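Local coordinates for cell wall surface anchor family protein (Streptococcus agalactiae serogroup V, PDB 3TW0) that forms the adhesive tip of the pilus, probably binding host surfaces through a magnesium-carrying von Willebrand factor type A domain, at residues 85-90 / 272-277; 173-178 / 331-336; 184-189 / 285-290; 200-203 / 209-212; 296-299 / 303-306. The protein carries 2 engineered substitutions. All coordinates share one frame; numbering follows the deposited sequence.

Contact 1: residues 85-90 / 272-277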
# COMPACT_ATOMS: atom_id res chain seq x y z
N LEU A 85 12.18 -15.11 -11.07
CA LEU A 85 11.81 -15.13 -12.49
C LEU A 85 10.38 -14.67 -12.69
O LEU A 85 9.55 -14.79 -11.79
CB LEU A 85 12.02 -16.52 -13.12
CG LEU A 85 11.17 -17.72 -12.75
CD1 LEU A 85 11.40 -18.87 -13.78
CD2 LEU A 85 11.49 -18.20 -11.36
N ASN A 86 10.09 -14.15 -13.88
CA ASN A 86 8.73 -13.77 -14.23
C ASN A 86 8.12 -14.86 -15.09
O ASN A 86 8.60 -15.10 -16.19
CB ASN A 86 8.76 -12.42 -14.97
CG ASN A 86 7.40 -11.73 -15.00
OD1 ASN A 86 6.36 -12.37 -15.12
ND2 ASN A 86 7.42 -10.40 -14.90
N ASP A 87 7.07 -15.53 -14.60
CA ASP A 87 6.39 -16.59 -15.39
C ASP A 87 5.19 -16.09 -16.25
O ASP A 87 4.47 -16.89 -16.84
CB ASP A 87 5.94 -17.73 -14.48
CG ASP A 87 4.79 -17.34 -13.56
OD1 ASP A 87 4.75 -16.17 -13.09
OD2 ASP A 87 3.92 -18.20 -13.30
N SER A 88 4.95 -14.79 -16.32
CA SER A 88 3.89 -14.26 -17.19
C SER A 88 4.14 -14.60 -18.68
O SER A 88 5.28 -14.71 -19.12
CB SER A 88 3.73 -12.75 -16.98
OG SER A 88 3.16 -12.14 -18.12
N VAL A 89 3.06 -14.77 -19.42
CA VAL A 89 3.13 -14.97 -20.86
C VAL A 89 3.52 -13.66 -21.52
O VAL A 89 4.09 -13.69 -22.60
CB VAL A 89 1.78 -15.50 -21.43
CG1 VAL A 89 1.53 -15.05 -22.86
CG2 VAL A 89 1.74 -17.00 -21.34
N SER A 90 3.25 -12.52 -20.89
CA SER A 90 3.61 -11.26 -21.56
C SER A 90 4.94 -10.58 -21.19
O SER A 90 5.19 -9.48 -21.65
CB SER A 90 2.46 -10.23 -21.60
OG SER A 90 1.36 -10.56 -20.77
N ILE A 272 11.64 -25.69 -13.06
CA ILE A 272 11.87 -24.83 -11.91
C ILE A 272 10.57 -24.73 -11.11
O ILE A 272 9.58 -24.14 -11.58
CB ILE A 272 12.31 -23.42 -12.33
CG1 ILE A 272 13.56 -23.48 -13.23
CG2 ILE A 272 12.56 -22.55 -11.11
CD1 ILE A 272 13.92 -22.16 -13.82
N TYR A 273 10.56 -25.35 -9.93
CA TYR A 273 9.39 -25.30 -9.07
C TYR A 273 9.31 -23.90 -8.46
O TYR A 273 10.34 -23.35 -8.05
CB TYR A 273 9.44 -26.42 -8.01
CG TYR A 273 9.12 -27.74 -8.67
CD1 TYR A 273 10.13 -28.48 -9.33
CD2 TYR A 273 7.80 -28.21 -8.72
CE1 TYR A 273 9.83 -29.70 -9.98
CE2 TYR A 273 7.49 -29.42 -9.36
CZ TYR A 273 8.51 -30.15 -9.99
OH TYR A 273 8.18 -31.34 -10.62
N LEU A 274 8.10 -23.35 -8.45
CA LEU A 274 7.84 -21.94 -8.18
C LEU A 274 7.42 -21.65 -6.73
O LEU A 274 6.60 -22.38 -6.15
CB LEU A 274 6.80 -21.39 -9.16
CG LEU A 274 7.22 -21.53 -10.64
CD1 LEU A 274 6.10 -21.11 -11.52
CD2 LEU A 274 8.51 -20.75 -10.99
N TYR A 275 8.02 -20.60 -6.17
CA TYR A 275 7.72 -20.09 -4.84
C TYR A 275 7.42 -18.60 -4.98
O TYR A 275 7.93 -17.91 -5.88
CB TYR A 275 8.94 -20.26 -3.89
CG TYR A 275 9.35 -21.70 -3.67
CD1 TYR A 275 9.96 -22.43 -4.68
CD2 TYR A 275 9.13 -22.33 -2.45
CE1 TYR A 275 10.31 -23.75 -4.51
CE2 TYR A 275 9.51 -23.67 -2.26
CZ TYR A 275 10.10 -24.35 -3.30
OH TYR A 275 10.47 -25.65 -3.15
N TRP A 276 6.58 -18.10 -4.07
CA TRP A 276 6.37 -16.68 -3.95
C TRP A 276 7.73 -16.10 -3.57
O TRP A 276 8.49 -16.73 -2.84
CB TRP A 276 5.37 -16.43 -2.83
CG TRP A 276 4.03 -17.06 -3.06
CD1 TRP A 276 3.45 -18.05 -2.34
CD2 TRP A 276 3.11 -16.72 -4.10
NE1 TRP A 276 2.21 -18.36 -2.87
CE2 TRP A 276 1.98 -17.55 -3.95
CE3 TRP A 276 3.13 -15.79 -5.15
CZ2 TRP A 276 0.88 -17.47 -4.80
CZ3 TRP A 276 2.03 -15.72 -5.99
CH2 TRP A 276 0.92 -16.55 -5.80
N ARG A 277 8.05 -14.91 -4.08
CA ARG A 277 9.28 -14.24 -3.65
C ARG A 277 9.13 -13.93 -2.15
O ARG A 277 7.99 -13.72 -1.67
CB ARG A 277 9.51 -12.98 -4.47
CG ARG A 277 9.75 -13.25 -5.93
CD ARG A 277 10.12 -11.96 -6.68
NE ARG A 277 11.44 -11.52 -6.27
CZ ARG A 277 12.13 -10.51 -6.80
NH1 ARG A 277 11.67 -9.80 -7.82
NH2 ARG A 277 13.32 -10.23 -6.31

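Contact 2: residues 173-178 / 331-336. With ACT (acetate ion), chain F.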
# COMPACT_ATOMS: atom_id res chain seq x y z
N ASP A 173 -10.47 1.74 -1.20
CA ASP A 173 -11.33 0.58 -0.99
C ASP A 173 -10.89 -0.24 0.24
O ASP A 173 -11.50 -1.26 0.58
CB ASP A 173 -11.44 -0.29 -2.27
CG ASP A 173 -10.10 -0.89 -2.68
OD1 ASP A 173 -9.21 -1.01 -1.82
OD2 ASP A 173 -9.95 -1.28 -3.85
N GLY A 174 -9.84 0.23 0.92
CA GLY A 174 -9.44 -0.31 2.22
C GLY A 174 -8.63 -1.59 2.26
O GLY A 174 -8.61 -2.28 3.29
N VAL A 175 -7.95 -1.92 1.16
CA VAL A 175 -7.18 -3.18 1.15
C VAL A 175 -5.72 -2.97 0.80
O VAL A 175 -5.36 -3.01 -0.39
CB VAL A 175 -7.81 -4.27 0.22
CG1 VAL A 175 -7.06 -5.60 0.36
CG2 VAL A 175 -9.32 -4.45 0.51
N PRO A 176 -4.88 -2.72 1.81
CA PRO A 176 -3.46 -2.52 1.51
C PRO A 176 -2.79 -3.83 1.19
O PRO A 176 -3.11 -4.87 1.81
CB PRO A 176 -2.91 -1.91 2.79
CG PRO A 176 -3.75 -2.56 3.89
CD PRO A 176 -5.14 -2.64 3.28
N THR A 177 -1.86 -3.80 0.25
CA THR A 177 -1.26 -5.02 -0.28
C THR A 177 0.26 -4.85 -0.41
O THR A 177 0.92 -5.62 -1.09
CB THR A 177 -1.81 -5.33 -1.68
OG1 THR A 177 -1.56 -4.21 -2.53
CG2 THR A 177 -3.31 -5.59 -1.66
N MET A 178 0.78 -3.82 0.24
CA MET A 178 2.22 -3.56 0.28
C MET A 178 2.43 -2.86 1.60
O MET A 178 1.50 -2.18 2.04
CB MET A 178 2.60 -2.61 -0.85
CG MET A 178 4.09 -2.52 -1.08
SD MET A 178 4.45 -1.68 -2.68
CE MET A 178 4.31 -3.06 -3.84
N PRO A 331 -7.67 -7.46 -3.13
CA PRO A 331 -7.55 -8.94 -3.05
C PRO A 331 -7.17 -9.51 -1.66
O PRO A 331 -6.33 -8.92 -0.96
CB PRO A 331 -6.40 -9.22 -4.01
CG PRO A 331 -5.46 -8.03 -3.74
CD PRO A 331 -6.37 -6.84 -3.46
N GLY A 332 -7.78 -10.64 -1.27
CA GLY A 332 -7.32 -11.47 -0.14
C GLY A 332 -7.81 -11.10 1.24
O GLY A 332 -7.46 -11.76 2.23
N ALA A 333 -8.63 -10.06 1.33
CA ALA A 333 -9.25 -9.71 2.59
C ALA A 333 -10.75 -9.96 2.47
O ALA A 333 -11.30 -10.10 1.39
CB ALA A 333 -8.96 -8.26 2.96
N THR A 334 -11.42 -10.05 3.60
CA THR A 334 -12.87 -10.09 3.60
C THR A 334 -13.37 -8.64 3.66
O THR A 334 -12.59 -7.74 3.99
CB THR A 334 -13.38 -10.77 4.85
OG1 THR A 334 -12.90 -10.04 5.98
CG2 THR A 334 -12.87 -12.22 4.91
N PRO A 335 -14.66 -8.43 3.36
CA PRO A 335 -15.22 -7.10 3.53
C PRO A 335 -14.97 -6.51 4.91
O PRO A 335 -14.62 -5.34 4.98
CB PRO A 335 -16.72 -7.31 3.29
CG PRO A 335 -16.73 -8.36 2.23
CD PRO A 335 -15.61 -9.32 2.66
N LEU A 336 -15.15 -7.31 5.97
CA LEU A 336 -14.98 -6.86 7.36
C LEU A 336 -13.54 -6.46 7.69
O LEU A 336 -13.29 -5.42 8.32
CB LEU A 336 -15.40 -7.98 8.32
CG LEU A 336 -15.80 -7.54 9.73
CD1 LEU A 336 -16.95 -6.58 9.66
CD2 LEU A 336 -16.17 -8.77 10.56
C ACT F . -4.00 -3.59 -5.64
O ACT F . -4.97 -2.81 -5.64
OXT ACT F . -3.35 -3.60 -4.58
CH3 ACT F . -3.63 -4.44 -6.85

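Contact 3: residues 184-189 / 285-290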
# COMPACT_ATOMS: atom_id res chain seq x y z
N PHE A 184 12.66 -6.62 12.74
CA PHE A 184 13.05 -7.70 13.62
C PHE A 184 14.55 -8.07 13.50
O PHE A 184 15.19 -7.94 12.42
CB PHE A 184 12.21 -8.95 13.35
CG PHE A 184 10.76 -8.80 13.70
CD1 PHE A 184 10.33 -8.89 15.02
CD2 PHE A 184 9.81 -8.59 12.70
CE1 PHE A 184 8.96 -8.77 15.36
CE2 PHE A 184 8.46 -8.48 13.02
CZ PHE A 184 8.04 -8.56 14.37
N ASN A 185 15.12 -8.53 14.61
CA ASN A 185 16.53 -8.85 14.64
C ASN A 185 16.72 -10.36 14.75
O ASN A 185 16.44 -10.95 15.80
CB ASN A 185 17.23 -8.08 15.76
CG ASN A 185 18.74 -8.32 15.78
OD1 ASN A 185 19.24 -9.28 15.18
ND2 ASN A 185 19.46 -7.45 16.48
N PRO A 186 17.16 -11.01 13.66
CA PRO A 186 17.20 -12.45 13.64
C PRO A 186 18.42 -13.00 14.38
O PRO A 186 18.55 -14.21 14.54
CB PRO A 186 17.32 -12.77 12.15
CG PRO A 186 18.01 -11.67 11.57
CD PRO A 186 17.61 -10.44 12.37
N TYR A 187 19.29 -12.10 14.85
CA TYR A 187 20.61 -12.52 15.29
C TYR A 187 20.78 -12.44 16.78
O TYR A 187 21.86 -12.64 17.29
CB TYR A 187 21.67 -11.68 14.57
CG TYR A 187 21.67 -11.94 13.06
CD1 TYR A 187 21.45 -13.23 12.56
CD2 TYR A 187 21.88 -10.90 12.15
CE1 TYR A 187 21.44 -13.49 11.19
CE2 TYR A 187 21.88 -11.14 10.78
CZ TYR A 187 21.66 -12.44 10.31
OH TYR A 187 21.66 -12.70 8.96
N ILE A 188 19.69 -12.16 17.49
CA ILE A 188 19.75 -12.15 18.95
C ILE A 188 18.86 -13.27 19.47
O ILE A 188 17.99 -13.78 18.73
CB ILE A 188 19.36 -10.76 19.57
CG1 ILE A 188 17.98 -10.29 19.11
CG2 ILE A 188 20.43 -9.73 19.28
CD1 ILE A 188 17.54 -9.01 19.80
N SER A 189 19.04 -13.67 20.73
CA SER A 189 18.14 -14.69 21.29
C SER A 189 16.75 -14.19 21.74
O SER A 189 15.84 -14.99 21.88
CB SER A 189 18.80 -15.46 22.43
OG SER A 189 18.98 -14.58 23.53
N PHE A 285 11.39 -14.40 9.44
CA PHE A 285 11.97 -15.72 9.27
C PHE A 285 13.51 -15.57 9.27
O PHE A 285 14.03 -14.51 8.87
CB PHE A 285 11.49 -16.36 7.95
CG PHE A 285 11.77 -15.52 6.71
CD1 PHE A 285 13.02 -15.55 6.10
CD2 PHE A 285 10.78 -14.70 6.17
CE1 PHE A 285 13.28 -14.75 4.98
CE2 PHE A 285 11.03 -13.93 5.03
CZ PHE A 285 12.29 -13.96 4.43
N ASP A 286 14.22 -16.59 9.75
CA ASP A 286 15.67 -16.59 9.81
C ASP A 286 16.20 -16.45 8.40
O ASP A 286 15.84 -17.24 7.53
CB ASP A 286 16.19 -17.91 10.41
CG ASP A 286 17.70 -17.90 10.64
OD1 ASP A 286 18.11 -18.13 11.79
OD2 ASP A 286 18.49 -17.69 9.69
N PRO A 287 17.04 -15.45 8.17
CA PRO A 287 17.42 -15.22 6.77
C PRO A 287 18.37 -16.31 6.24
O PRO A 287 18.45 -16.50 5.02
CB PRO A 287 18.09 -13.84 6.79
CG PRO A 287 18.32 -13.49 8.23
CD PRO A 287 17.74 -14.55 9.10
N LYS A 288 19.04 -17.03 7.13
CA LYS A 288 19.93 -18.13 6.70
C LYS A 288 19.18 -19.44 6.52
O LYS A 288 19.23 -20.03 5.42
CB LYS A 288 21.13 -18.30 7.64
CG LYS A 288 22.28 -17.34 7.29
CD LYS A 288 22.82 -17.65 5.86
CE LYS A 288 23.83 -16.60 5.36
NZ LYS A 288 23.15 -15.39 4.83
N THR A 289 18.47 -19.88 7.56
CA THR A 289 17.79 -21.18 7.52
C THR A 289 16.36 -21.10 6.96
O THR A 289 15.76 -22.13 6.65
CB THR A 289 17.65 -21.75 8.93
OG1 THR A 289 16.65 -20.99 9.62
CG2 THR A 289 18.97 -21.71 9.69
N LYS A 290 15.81 -19.89 6.89
CA LYS A 290 14.42 -19.65 6.44
C LYS A 290 13.30 -20.16 7.37
O LYS A 290 12.14 -20.14 7.00
CB LYS A 290 14.20 -20.15 5.00
CG LYS A 290 15.15 -19.56 3.95
CD LYS A 290 14.87 -18.05 3.71
CE LYS A 290 15.48 -17.53 2.39
NZ LYS A 290 16.96 -17.54 2.45

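Contact 4: residues 200-203 / 209-212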
# COMPACT_ATOMS: atom_id res chain seq x y z
N LEU A 200 6.57 -1.83 20.63
CA LEU A 200 5.34 -1.25 21.14
C LEU A 200 5.59 -0.39 22.38
O LEU A 200 4.91 0.62 22.57
CB LEU A 200 4.34 -2.35 21.50
CG LEU A 200 3.80 -3.38 20.48
CD1 LEU A 200 2.92 -4.39 21.18
CD2 LEU A 200 3.01 -2.72 19.31
N ASN A 201 6.57 -0.79 23.21
CA ASN A 201 6.83 -0.14 24.48
C ASN A 201 7.21 1.31 24.27
O ASN A 201 7.03 2.14 25.16
CB ASN A 201 7.91 -0.89 25.32
CG ASN A 201 7.35 -2.15 25.99
OD1 ASN A 201 6.16 -2.24 26.24
ND2 ASN A 201 8.21 -3.12 26.29
N LYS A 202 7.66 1.62 23.05
CA LYS A 202 8.14 2.96 22.72
C LYS A 202 7.02 4.00 22.48
O LYS A 202 7.28 5.19 22.54
CB LYS A 202 9.11 2.91 21.52
CG LYS A 202 10.44 2.16 21.78
CD LYS A 202 11.25 2.13 20.48
CE LYS A 202 12.43 1.20 20.52
NZ LYS A 202 13.32 1.55 19.37
N ILE A 203 5.79 3.54 22.22
CA ILE A 203 4.62 4.43 22.05
C ILE A 203 3.85 4.45 23.38
O ILE A 203 3.63 3.39 23.97
CB ILE A 203 3.64 3.89 20.94
CG1 ILE A 203 4.36 3.49 19.66
CG2 ILE A 203 2.45 4.86 20.66
CD1 ILE A 203 5.56 4.31 19.26
N ILE A 209 4.27 1.26 16.35
CA ILE A 209 5.70 1.09 16.28
C ILE A 209 6.25 2.34 15.59
O ILE A 209 5.65 2.85 14.61
CB ILE A 209 6.08 -0.15 15.44
CG1 ILE A 209 5.59 -1.44 16.13
CG2 ILE A 209 7.59 -0.20 15.18
CD1 ILE A 209 5.95 -2.77 15.38
N LEU A 210 7.38 2.83 16.10
CA LEU A 210 7.97 4.04 15.56
C LEU A 210 8.60 3.76 14.20
O LEU A 210 9.01 2.64 13.92
CB LEU A 210 9.03 4.62 16.52
CG LEU A 210 8.56 5.34 17.80
CD1 LEU A 210 9.74 5.57 18.76
CD2 LEU A 210 7.78 6.67 17.55
N GLN A 211 8.67 4.80 13.37
CA GLN A 211 9.35 4.69 12.07
C GLN A 211 10.74 4.04 12.16
O GLN A 211 11.11 3.20 11.31
CB GLN A 211 9.46 6.06 11.38
CG GLN A 211 10.02 5.96 9.95
CD GLN A 211 9.79 7.21 9.13
OE1 GLN A 211 8.66 7.66 8.95
NE2 GLN A 211 10.87 7.75 8.59
N GLU A 212 11.49 4.40 13.20
CA GLU A 212 12.87 3.93 13.37
C GLU A 212 13.00 2.39 13.46
O GLU A 212 14.08 1.84 13.27
CB GLU A 212 13.52 4.59 14.59
CG GLU A 212 12.86 4.13 15.89
CD GLU A 212 13.45 4.78 17.11
OE1 GLU A 212 13.60 6.00 17.09
OE2 GLU A 212 13.77 4.07 18.07

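Contact 5: residues 296-299 / 303-306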
# COMPACT_ATOMS: atom_id res chain seq x y z
N LYS A 296 5.97 -14.22 17.39
CA LYS A 296 5.20 -13.19 16.70
C LYS A 296 5.31 -13.44 15.20
O LYS A 296 6.43 -13.69 14.70
CB LYS A 296 5.79 -11.80 17.01
CG LYS A 296 5.06 -10.62 16.32
CD LYS A 296 3.61 -10.47 16.87
CE LYS A 296 2.73 -9.74 15.90
NZ LYS A 296 1.35 -9.42 16.38
N GLN A 297 4.17 -13.32 14.50
CA GLN A 297 4.12 -13.42 13.02
C GLN A 297 3.28 -12.32 12.41
O GLN A 297 2.11 -12.10 12.82
CB GLN A 297 3.58 -14.78 12.56
CG GLN A 297 4.50 -16.00 12.80
CD GLN A 297 3.84 -17.32 12.40
OE1 GLN A 297 4.50 -18.36 12.30
NE2 GLN A 297 2.54 -17.28 12.19
N ILE A 298 3.86 -11.62 11.44
CA ILE A 298 3.11 -10.62 10.66
C ILE A 298 2.49 -11.39 9.49
O ILE A 298 3.20 -12.08 8.78
CB ILE A 298 4.04 -9.48 10.18
CG1 ILE A 298 4.77 -8.83 11.38
CG2 ILE A 298 3.32 -8.46 9.30
CD1 ILE A 298 3.87 -8.11 12.38
N LYS A 299 1.17 -11.30 9.32
CA LYS A 299 0.46 -12.12 8.32
C LYS A 299 -0.37 -11.32 7.33
O LYS A 299 -0.91 -11.89 6.36
CB LYS A 299 -0.43 -13.16 9.03
CG LYS A 299 0.32 -14.10 9.98
CD LYS A 299 -0.63 -14.80 10.97
CE LYS A 299 -0.09 -16.16 11.34
NZ LYS A 299 -0.17 -16.46 12.82
N GLU A 303 -1.83 -4.95 9.34
CA GLU A 303 -1.22 -4.80 10.63
C GLU A 303 0.01 -3.87 10.65
O GLU A 303 0.07 -2.93 11.45
CB GLU A 303 -0.96 -6.16 11.33
CG GLU A 303 -0.39 -5.95 12.74
CD GLU A 303 0.09 -7.22 13.43
OE1 GLU A 303 0.16 -8.28 12.78
OE2 GLU A 303 0.40 -7.15 14.65
N PRO A 304 1.02 -4.12 9.78
CA PRO A 304 2.14 -3.18 9.88
C PRO A 304 1.71 -1.77 9.55
O PRO A 304 2.25 -0.82 10.14
CB PRO A 304 3.18 -3.73 8.87
CG PRO A 304 2.38 -4.72 8.00
CD PRO A 304 1.36 -5.29 8.94
N THR A 305 0.73 -1.61 8.66
CA THR A 305 0.26 -0.26 8.35
C THR A 305 -0.42 0.46 9.56
O THR A 305 -0.18 1.66 9.79
CB THR A 305 -0.66 -0.24 7.12
OG1 THR A 305 -0.01 -0.91 6.02
CG2 THR A 305 -0.97 1.18 6.73
N THR A 306 -1.28 -0.27 10.27
CA THR A 306 -1.98 0.23 11.49
C THR A 306 -0.98 0.59 12.59
O THR A 306 -1.08 1.66 13.21
CB THR A 306 -3.01 -0.82 12.01
OG1 THR A 306 -3.94 -1.14 10.97
CG2 THR A 306 -3.80 -0.29 13.23
O HOH W 1 0.19 -10.66 14.37
O HOH W 2 -0.68 -9.55 10.60

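Contact 1: residues 85-90 / 272-277
L85 puts its two methyl branches against two residues of segment 272-277 at once. Its CD2 meets CD2 of L274 at 3.9 Å, and the two side chains cross at about a right angle. Its CD1 meets CD1 of I272 at 4.1 Å, where the two chains reach toward each other tip to tip. L85 has CG between its backbone N and carbonyl carbon (chi1 69°), and this turns the fork of the leucine to the strand although the CB does not head straight for it. I272 and L274 both direct their CB toward segment 85-90. They are two residues apart, as expected for neighbours on one face of a strand.

The backbones stay well separated, with CA of L85 and CA of L274 9.0 Å apart. No hydrogen bond crosses between the segments, so the contact is carried by side chains. At its margin OD2 of D87 lies 4.0 Å from CD1 of L274, a polar atom beside a methyl group. D87 is exposed, whereas the three aliphatic residues are buried.

After L85 the chain turns away. OD1 of N86 accepts from N of S88 at 3.0 Å, an Asx turn. OG of S88 then accepts from N of S90 at 2.8 Å, an ST turn.

The contact belongs to the antiparallel sheet, away from the metal site. L85 pairs through its backbone with V77 of strand 70-78, and I272 with Y250 of strand 249-251. L274 also packs on V77 and Y250, so the cluster lies among strands 70-78, 84-85, 249-251 and 271-276.

Contact 2: residues 173-178 / 331-336
Segment 173-178 follows the C-terminal end of parallel strand 165-172 and carries D173 of the metal-ion-dependent adhesion site (MIDAS) of the vWFA fold. S20, S22 and T143 hold the magnesium here. Segment 331-336 lies against this loop and runs into helix 335-344.

The apolar contacts centre on V175. Its CG1 stands anti to the backbone N (chi1 -174°) and touches both P331 and A333. It approaches CD of P331, which follows a cis peptide bond, at 4.1 Å and CB of A333 at 4.2 Å. The same methyl lies 3.6 Å from O of P331. The T177 side chain crosses that of P331 at about a right angle, with CG2 of T177 3.8 Å from CD of P331.

No hydrogen bond crosses; the polar bonds lie within 173-178 or go to outside groups. N of V175 gives a weak hydrogen bond to OD1 of D173 at 3.4 Å. OD2 of D173 bonds to OG of S22, consistent with a second-shell role in this model. D173 is a known magnesium-binding residue of this protein but does not bind the ion here. T334 is the N-cap of helix 335-344, with OG1 accepting from N of E337.

An acetate, probably from the crystallisation liquor, also bonds to OG1 of T143 and N of S22. OG1 of T177 is held between N of T143 and this acetate, donating to its OXT at 2.8 Å.

Contact 3: residues 184-189 / 285-290
Residues N185 to I188 form a type I beta turn, and the CA atoms of P186 and D286 are the nearest across the segments, 5.8 Å apart. Two prolines make the closest carbon contact. CB of P186 lies 3.6 Å from CD of P287, and the two side chains cross at about a right angle.

Y187 adds a second touch on P287. With its CG beside the backbone N (chi1 -65°), the ring reaches back over P186, whose CG sits over the ring centre, 3.7 Å above the plane. This proline-on-aromatic packing is of CH-pi type. The far end of the ring then reaches the other segment, with OH of Y187 3.5 Å from CG of P287. No hydrogen bond joins the segments.

Each segment is held in shape by an aspartate or asparagine. OD1 of N185 accepts from N of Y187 at 2.8 Å, an Asx turn inside the beta turn. OD2 of D286 accepts two backbone N-H groups. N of K288, at 2.7 Å, meets it nearly in line with the C-O bond, and N of T289, at 3.1 Å, comes from above the carboxylate plane. N of K290 bonds to O of D286, and NZ of K290 bonds back to O of P287.

The contact lies on the surface, away from the annotated sites. Segment 184-189 leads into helix 192-201, where Y192 packs on both P186 and F184. Segment 285-290 belongs to the long connection between strand 271-276 and helix 302-312. The two loops therefore meet beside the start of helix 192-201.

Contact 4: residues 200-203 / 209-212
This contact closes the short loop that follows helix 192-201, bringing the helix end against a chain segment that enters a 3-10 segment at 211. The inner part is aliphatic. L200 and I209 meet through CD2 and CG1 at 4.3 Å, and both also pack on L307 of helix 302-312. I203 slides past L210 in the opposite direction. Its CD1 presses on CG of L210 at 3.5 Å, tighter than usual for two carbons. CG1 of I203 also lies 4.0 Å from N of I209.

K202 crosses L210 at a slant, with CB of K202 3.9 Å from CD1 of L210, and the chain runs on extended past this methyl to a charged partner. N312 of helix 302-312 adds a polar tie, since its OD1 accepts from N of Q211.

K202 and E212 come from opposite directions at the exposed rim. E212 turns its CG between the backbone N and carbonyl carbon (chi1 67°), and the rest of the chain is extended toward the lysine. A second carboxylate, that of D213, also forms a salt bridge with K202. NZ of K202 donates to the anti lone pair of OE2 of E212, 2.9 Å away.

Contact 5: residues 296-299 / 303-306
A salt bridge joins K296 to E303 between the incoming loop and the first turn of helix 302-312. NZ of K296 donates to OE2 of E303 at 3.0 Å, on the syn lone-pair side. The K296 chain bends at chi2 (66°), which brings NZ to the glutamate, and the two chains approach from opposite directions. F196 of helix 192-201 also receives the lysine in a cation-pi contact.

Water fills in around the other carboxylate oxygen. One water accepts from NZ of K296 and donates to O of Q297 and to OE1 of E303, the last at 2.9 Å. A second water accepts from N of K299 and donates to the same OE1 at 2.7 Å. The carboxylate is thus bound through both oxygens, OE2 directly to the lysine and OE1 through water to the lysine and the loop backbone.

The apolar part is I298. I298 and P304 slide past each other in opposite directions, CG2 of I298 3.7 Å from CD of P304. The I298 side chain crosses E303 at about a right angle, CD1 of I298 3.7 Å from OE1 of E303.

OG1 of T300 accepts from N of E303 at the start of the helix. The arrangement is a loop-to-helix junction, with proline in the first turn and the preceding loop folded back onto it.

From the N terminus, segment 85-90 comes first. It waits until strand 271-276 for its partner, so contact 1 closes a long loop. Contact 2 opens at 173-178, inside that loop, and closes at 331-336 beyond it, so the two cross. Contact 3 also crosses contact 1 but is nested within contact 2. Contact 4 is local and lies inside the loops of contacts 1, 2 and 3. Contact 5 follows contacts 1, 3 and 4 and is nested in contact 2. F184 packs on I298 and K296, joining contacts 3 and 5. Contact 1 stays within the antiparallel sheet. Contact 2 joins the metal-site loop to the start of helix 335-344. Contacts 3 to 5 gather around helices 192-201 and 302-312.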